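PDB 4N01: periplasmic binding protein from Veillonella parvula, which probably captures a solute in the periplasm as the binding component of a transport system. Local coordinates for residues A[209-214]-A[236-241]; A[265-270]-A[304-309]. One frame throughout, in Å; residues are numbered along the deposited sequence.

Both contacts belong to one four-stranded parallel sheet, ordered 238-240, 209-214, 266-270, 306-309, with their centres about 9 Å apart. Interaction 1 pairs one outermost strand with its inner neighbour, interaction 2 does the same at the other border, and the two inner strands bond to each other: Phe212 O lies 2.8 Å from Ile268 N, and Tyr214 N lies 2.7 Å from Ile268 O. Asp265 ties the pairs together again through its OD2, which accepts a bond from Arg210 N. Helix 320-332 touches side chains of both contacts. A formic acid molecule, probably from the crystallisation liquor, lies about 4 Å from the Arg210 side chain; the side chains of Ile213 and Ala270 each stay about 9 Å from a sodium ion.

Interaction 1: residues A[209-214]-A[236-241]; sequences KRVFIY and IGADNV
Val241 lays its CG1 methyl over one face of the Arg210 guanidinium, 3.8 Å above the plane and toward the rim, and also meets Arg210 CB at 3.6 Å. The two side chains cross at about a right angle, at the edge of the parallel sheet of this alpha/beta protein, where strand 238-240 runs beside 209-214. The bend of Arg210 at chi3 (66°) folds the guanidinium back over that methyl, while NH2 bonds to Gln262 O. The other branch of Val241, CG2, reaches Phe212 CB at 4.0 Å.

On the opposite face of the sheet, Val211 CG1 meets Ala238 CB at 3.9 Å. Four backbone bonds hold the strands, beginning with Lys209 N to Gly237 O. Gly237, with positive phi, closes helix 228-234 in a Schellman motif, so the chain passes almost directly from helix into strand.

Asn240 and Ile213 also cross at about a right angle, with Ile213 CD1 3.7 Å from Asn240 CG. The amide's ND2 goes to Ala224 O and Thr230 OG1, and its OD1 takes Met242 N. A water bridges the two strands, donating to Asn240 OD1 at 2.7 Å and accepting from Ile213 N at 2.8 Å.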
loop_
_atom_site.group_PDB
_atom_site.type_symbol
_atom_site.label_atom_id
_atom_site.label_comp_id
_atom_site.label_asym_id
_atom_site.label_seq_id
_atom_site.Cartn_x
_atom_site.Cartn_y
_atom_site.Cartn_z
ATOM N N LYS A 209 -8.859 14.572 -14.260
ATOM C CA LYS A 209 -9.986 13.655 -14.425
ATOM C C LYS A 209 -10.531 13.222 -13.075
ATOM O O LYS A 209 -9.782 13.122 -12.103
ATOM C CB LYS A 209 -9.545 12.414 -15.208
ATOM C CG LYS A 209 -9.054 12.719 -16.603
ATOM C CD LYS A 209 -10.173 13.227 -17.491
ATOM C CE LYS A 209 -9.651 13.462 -18.906
ATOM N NZ LYS A 209 -10.746 13.771 -19.854
ATOM N N ARG A 210 -11.833 12.957 -13.012
ATOM C CA ARG A 210 -12.443 12.497 -11.768
ATOM C C ARG A 210 -12.544 10.981 -11.761
ATOM O O ARG A 210 -12.947 10.380 -12.760
ATOM C CB ARG A 210 -13.805 13.155 -11.588
ATOM C CG ARG A 210 -13.653 14.613 -11.209
ATOM C CD ARG A 210 -14.854 15.428 -11.580
ATOM N NE ARG A 210 -16.057 15.071 -10.830
ATOM C CZ ARG A 210 -16.307 15.457 -9.580
ATOM N NH1 ARG A 210 -15.421 16.191 -8.913
ATOM N NH2 ARG A 210 -17.442 15.102 -8.986
ATOM N N VAL A 211 -12.144 10.360 -10.656
ATOM C CA VAL A 211 -12.081 8.894 -10.597
ATOM C C VAL A 211 -12.813 8.325 -9.375
ATOM O O VAL A 211 -12.994 8.999 -8.370
ATOM C CB VAL A 211 -10.621 8.367 -10.644
ATOM C CG1 VAL A 211 -9.892 8.941 -11.859
ATOM C CG2 VAL A 211 -9.858 8.710 -9.349
ATOM N N PHE A 212 -13.247 7.081 -9.478
ATOM C CA PHE A 212 -13.873 6.390 -8.364
ATOM C C PHE A 212 -13.146 5.068 -8.196
ATOM O O PHE A 212 -12.919 4.343 -9.167
ATOM C CB PHE A 212 -15.358 6.151 -8.666
ATOM C CG PHE A 212 -16.042 5.242 -7.683
ATOM C CD1 PHE A 212 -16.294 5.666 -6.379
ATOM C CD2 PHE A 212 -16.452 3.976 -8.064
ATOM C CE1 PHE A 212 -16.931 4.821 -5.469
ATOM C CE2 PHE A 212 -17.093 3.131 -7.166
ATOM C CZ PHE A 212 -17.331 3.553 -5.867
ATOM N N ILE A 213 -12.738 4.764 -6.970
ATOM C CA ILE A 213 -12.067 3.497 -6.708
ATOM C C ILE A 213 -13.077 2.455 -6.218
ATOM O O ILE A 213 -13.747 2.647 -5.197
ATOM C CB ILE A 213 -10.946 3.650 -5.663
ATOM C CG1 ILE A 213 -9.863 4.597 -6.192
ATOM C CG2 ILE A 213 -10.344 2.292 -5.365
ATOM C CD1 ILE A 213 -10.084 6.038 -5.836
ATOM N N TYR A 214 -13.177 1.348 -6.944
ATOM C CA TYR A 214 -14.135 0.299 -6.626
ATOM C C TYR A 214 -13.352 -0.907 -6.115
ATOM O O TYR A 214 -12.693 -1.612 -6.888
ATOM C CB TYR A 214 -14.951 -0.043 -7.883
ATOM C CG TYR A 214 -15.947 -1.190 -7.770
ATOM C CD1 TYR A 214 -17.289 -0.949 -7.500
ATOM C CD2 TYR A 214 -15.551 -2.505 -7.978
ATOM C CE1 TYR A 214 -18.207 -1.989 -7.422
ATOM C CE2 TYR A 214 -16.460 -3.548 -7.902
ATOM C CZ TYR A 214 -17.784 -3.283 -7.623
ATOM O OH TYR A 214 -18.675 -4.325 -7.555
ATOM N N ILE A 236 -1.185 12.567 -10.415
ATOM C CA ILE A 236 -1.309 12.394 -11.863
ATOM C C ILE A 236 -2.632 12.936 -12.381
ATOM O O ILE A 236 -3.153 12.459 -13.388
ATOM C CB ILE A 236 -1.162 10.919 -12.312
ATOM C CG1 ILE A 236 -2.173 10.025 -11.581
ATOM C CG2 ILE A 236 0.272 10.430 -12.092
ATOM C CD1 ILE A 236 -2.284 8.597 -12.197
ATOM N N GLY A 237 -3.179 13.917 -11.677
ATOM C CA GLY A 237 -4.389 14.572 -12.127
ATOM C C GLY A 237 -5.605 13.671 -12.077
ATOM O O GLY A 237 -6.520 13.822 -12.880
ATOM N N ALA A 238 -5.611 12.722 -11.147
ATOM C CA ALA A 238 -6.767 11.843 -10.978
ATOM C C ALA A 238 -7.371 12.155 -9.615
ATOM O O ALA A 238 -6.762 11.873 -8.587
ATOM C CB ALA A 238 -6.337 10.387 -11.052
ATOM N N ASP A 239 -8.548 12.771 -9.603
ATOM C CA ASP A 239 -9.141 13.249 -8.355
ATOM C C ASP A 239 -10.249 12.327 -7.849
ATOM O O ASP A 239 -11.274 12.181 -8.500
ATOM C CB ASP A 239 -9.705 14.655 -8.559
ATOM C CG ASP A 239 -8.620 15.687 -8.804
ATOM O OD1 ASP A 239 -7.585 15.645 -8.096
ATOM O OD2 ASP A 239 -8.806 16.551 -9.697
ATOM N N ASN A 240 -10.032 11.713 -6.691
ATOM C CA ASN A 240 -10.985 10.771 -6.095
ATOM C C ASN A 240 -12.304 11.452 -5.740
ATOM O O ASN A 240 -12.321 12.379 -4.919
ATOM C CB ASN A 240 -10.347 10.143 -4.839
ATOM C CG ASN A 240 -11.246 9.123 -4.156
ATOM O OD1 ASN A 240 -12.355 8.850 -4.615
ATOM N ND2 ASN A 240 -10.747 8.521 -3.069
ATOM N N VAL A 241 -13.406 11.021 -6.363
ATOM C CA VAL A 241 -14.687 11.706 -6.143
ATOM C C VAL A 241 -15.258 11.489 -4.752
ATOM O O VAL A 241 -16.196 12.193 -4.341
ATOM C CB VAL A 241 -15.772 11.318 -7.187
ATOM C CG1 VAL A 241 -15.352 11.769 -8.592
ATOM C CG2 VAL A 241 -16.028 9.823 -7.151
HETATM O O HOH W 1 -13.387 6.393 -4.776
#

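Interaction 2: residues A[265-270]-A[304-309]; sequences DYIIIA and GHFIRV
Strands 266-270 and 306-309 run parallel with a 29° angle between their axes, joined by four backbone hydrogen bonds that alternate in direction, from Ile267 N to His305 O at one end to Val309 N to Ile269 O at the other. Where the pairing begins, Tyr266 and His305 form an offset stack, ring centroids 4.2 Å apart and planes only 13° from parallel. Tyr266 CE1 sits over the imidazole face, toward its rim, and CD1 presses on His305 CB. Asp265 O approaches the same imidazole at its edge, in the ring plane, 3.0 Å from His305 CD2; this carbonyl oxygen is buried without a hydrogen-bonding partner. The Tyr266 ring also receives Ile307 CD1, 3.5 Å from its CD1; with that methyl anti to CA (chi2 178°), the Ile307 chain is stretched out, which carries it to the ring.

The connection between the strands contains helices 280-290 and 299-303, making a beta-alpha-beta crossover in the alpha/beta fold. Helix 280-290 packs on the face bearing Ile269 and Arg308, whereas helix 320-332 covers the face bearing Ile307 and Val309. On the first of these faces Phe306 serves two isoleucines: its side chain lies alongside Ile267, whose CD1 is 4.0 Å from Phe306 CE1, and Ile269 CD1 comes obliquely to Phe306 CD1. Farther along this face, Arg308 extends to a salt bridge with Asp271. On the other face Ile268 CG2 lodges against both methyls of Val309, 3.6 Å from CG1 and 3.7 Å from CG2.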
loop_
_atom_site.group_PDB
_atom_site.type_symbol
_atom_site.label_atom_id
_atom_site.label_comp_id
_atom_site.label_asym_id
_atom_site.label_seq_id
_atom_site.Cartn_x
_atom_site.Cartn_y
_atom_site.Cartn_z
ATOM N N ASP A 265 -15.179 10.148 -14.282
ATOM C CA ASP A 265 -14.681 9.873 -15.638
ATOM C C ASP A 265 -14.136 8.449 -15.772
ATOM O O ASP A 265 -14.266 7.825 -16.829
ATOM C CB ASP A 265 -13.551 10.861 -15.977
ATOM C CG ASP A 265 -14.038 12.296 -16.042
ATOM O OD1 ASP A 265 -15.012 12.545 -16.774
ATOM O OD2 ASP A 265 -13.463 13.173 -15.346
ATOM N N TYR A 266 -13.505 7.952 -14.709
ATOM C CA TYR A 266 -12.900 6.610 -14.722
ATOM C C TYR A 266 -13.280 5.863 -13.464
ATOM O O TYR A 266 -13.439 6.463 -12.404
ATOM C CB TYR A 266 -11.359 6.680 -14.840
ATOM C CG TYR A 266 -10.919 7.232 -16.165
ATOM C CD1 TYR A 266 -10.520 6.392 -17.196
ATOM C CD2 TYR A 266 -10.951 8.595 -16.407
ATOM C CE1 TYR A 266 -10.150 6.899 -18.434
ATOM C CE2 TYR A 266 -10.596 9.115 -17.635
ATOM C CZ TYR A 266 -10.199 8.262 -18.645
ATOM O OH TYR A 266 -9.857 8.787 -19.861
ATOM N N ILE A 267 -13.434 4.552 -13.582
ATOM C CA ILE A 267 -13.611 3.705 -12.414
ATOM C C ILE A 267 -12.411 2.768 -12.292
ATOM O O ILE A 267 -12.122 1.974 -13.193
ATOM C CB ILE A 267 -14.925 2.878 -12.493
ATOM C CG1 ILE A 267 -16.140 3.805 -12.361
ATOM C CG2 ILE A 267 -14.948 1.825 -11.386
ATOM C CD1 ILE A 267 -17.445 3.155 -12.800
ATOM N N ILE A 268 -11.690 2.882 -11.182
ATOM C CA ILE A 268 -10.501 2.082 -10.970
ATOM C C ILE A 268 -10.897 0.909 -10.094
ATOM O O ILE A 268 -11.418 1.089 -8.996
ATOM C CB ILE A 268 -9.403 2.917 -10.265
ATOM C CG1 ILE A 268 -8.962 4.079 -11.165
ATOM C CG2 ILE A 268 -8.210 2.046 -9.905
ATOM C CD1 ILE A 268 -8.159 5.179 -10.416
ATOM N N ILE A 269 -10.633 -0.298 -10.577
ATOM C CA ILE A 269 -11.162 -1.501 -9.960
ATOM C C ILE A 269 -10.026 -2.352 -9.410
ATOM O O ILE A 269 -9.102 -2.715 -10.145
ATOM C CB ILE A 269 -11.921 -2.344 -11.008
ATOM C CG1 ILE A 269 -13.186 -1.598 -11.473
ATOM C CG2 ILE A 269 -12.236 -3.745 -10.462
ATOM C CD1 ILE A 269 -13.918 -2.310 -12.611
ATOM N N ALA A 270 -10.098 -2.684 -8.126
ATOM C CA ALA A 270 -9.091 -3.553 -7.522
ATOM C C ALA A 270 -9.331 -5.011 -7.916
ATOM O O ALA A 270 -10.416 -5.559 -7.709
ATOM C CB ALA A 270 -9.084 -3.401 -5.997
ATOM N N GLY A 304 -16.939 3.232 -20.971
ATOM C CA GLY A 304 -16.162 2.021 -20.740
ATOM C C GLY A 304 -14.792 2.309 -20.159
ATOM O O GLY A 304 -13.808 1.641 -20.468
ATOM N N HIS A 305 -14.729 3.314 -19.299
ATOM C CA HIS A 305 -13.471 3.718 -18.669
ATOM C C HIS A 305 -13.214 2.933 -17.382
ATOM O O HIS A 305 -13.326 3.476 -16.276
ATOM C CB HIS A 305 -13.504 5.210 -18.358
ATOM C CG HIS A 305 -13.381 6.090 -19.558
ATOM N ND1 HIS A 305 -12.812 5.667 -20.753
ATOM C CD2 HIS A 305 -13.733 7.382 -19.767
ATOM C CE1 HIS A 305 -12.836 6.646 -21.626
ATOM N NE2 HIS A 305 -13.392 7.709 -21.052
ATOM N N PHE A 306 -12.877 1.656 -17.530
ATOM C CA PHE A 306 -12.552 0.793 -16.395
ATOM C C PHE A 306 -11.057 0.522 -16.360
ATOM O O PHE A 306 -10.476 0.083 -17.356
ATOM C CB PHE A 306 -13.302 -0.540 -16.518
ATOM C CG PHE A 306 -14.801 -0.391 -16.543
ATOM C CD1 PHE A 306 -15.494 -0.024 -15.393
ATOM C CD2 PHE A 306 -15.517 -0.605 -17.716
ATOM C CE1 PHE A 306 -16.886 0.123 -15.416
ATOM C CE2 PHE A 306 -16.911 -0.460 -17.746
ATOM C CZ PHE A 306 -17.593 -0.095 -16.596
ATOM N N ILE A 307 -10.441 0.754 -15.204
ATOM C CA ILE A 307 -8.993 0.644 -15.056
ATOM C C ILE A 307 -8.631 -0.342 -13.950
ATOM O O ILE A 307 -9.143 -0.265 -12.835
ATOM C CB ILE A 307 -8.394 2.011 -14.733
ATOM C CG1 ILE A 307 -8.605 2.943 -15.925
ATOM C CG2 ILE A 307 -6.905 1.903 -14.426
ATOM C CD1 ILE A 307 -8.100 4.299 -15.689
ATOM N N ARG A 308 -7.755 -1.280 -14.275
ATOM C CA ARG A 308 -7.407 -2.370 -13.359
ATOM C C ARG A 308 -6.212 -2.006 -12.498
ATOM O O ARG A 308 -5.204 -1.524 -13.017
ATOM C CB ARG A 308 -7.061 -3.606 -14.184
ATOM C CG ARG A 308 -6.729 -4.851 -13.378
ATOM C CD ARG A 308 -6.321 -5.959 -14.320
ATOM N NE ARG A 308 -6.101 -7.228 -13.629
ATOM C CZ ARG A 308 -4.971 -7.546 -13.014
ATOM N NH1 ARG A 308 -3.973 -6.673 -12.995
ATOM N NH2 ARG A 308 -4.837 -8.726 -12.417
ATOM N N VAL A 309 -6.306 -2.231 -11.189
ATOM C CA VAL A 309 -5.122 -2.116 -10.329
ATOM C C VAL A 309 -5.076 -3.266 -9.349
ATOM O O VAL A 309 -6.086 -3.927 -9.110
ATOM C CB VAL A 309 -5.115 -0.811 -9.489
ATOM C CG1 VAL A 309 -5.076 0.424 -10.384
ATOM C CG2 VAL A 309 -6.320 -0.771 -8.526
#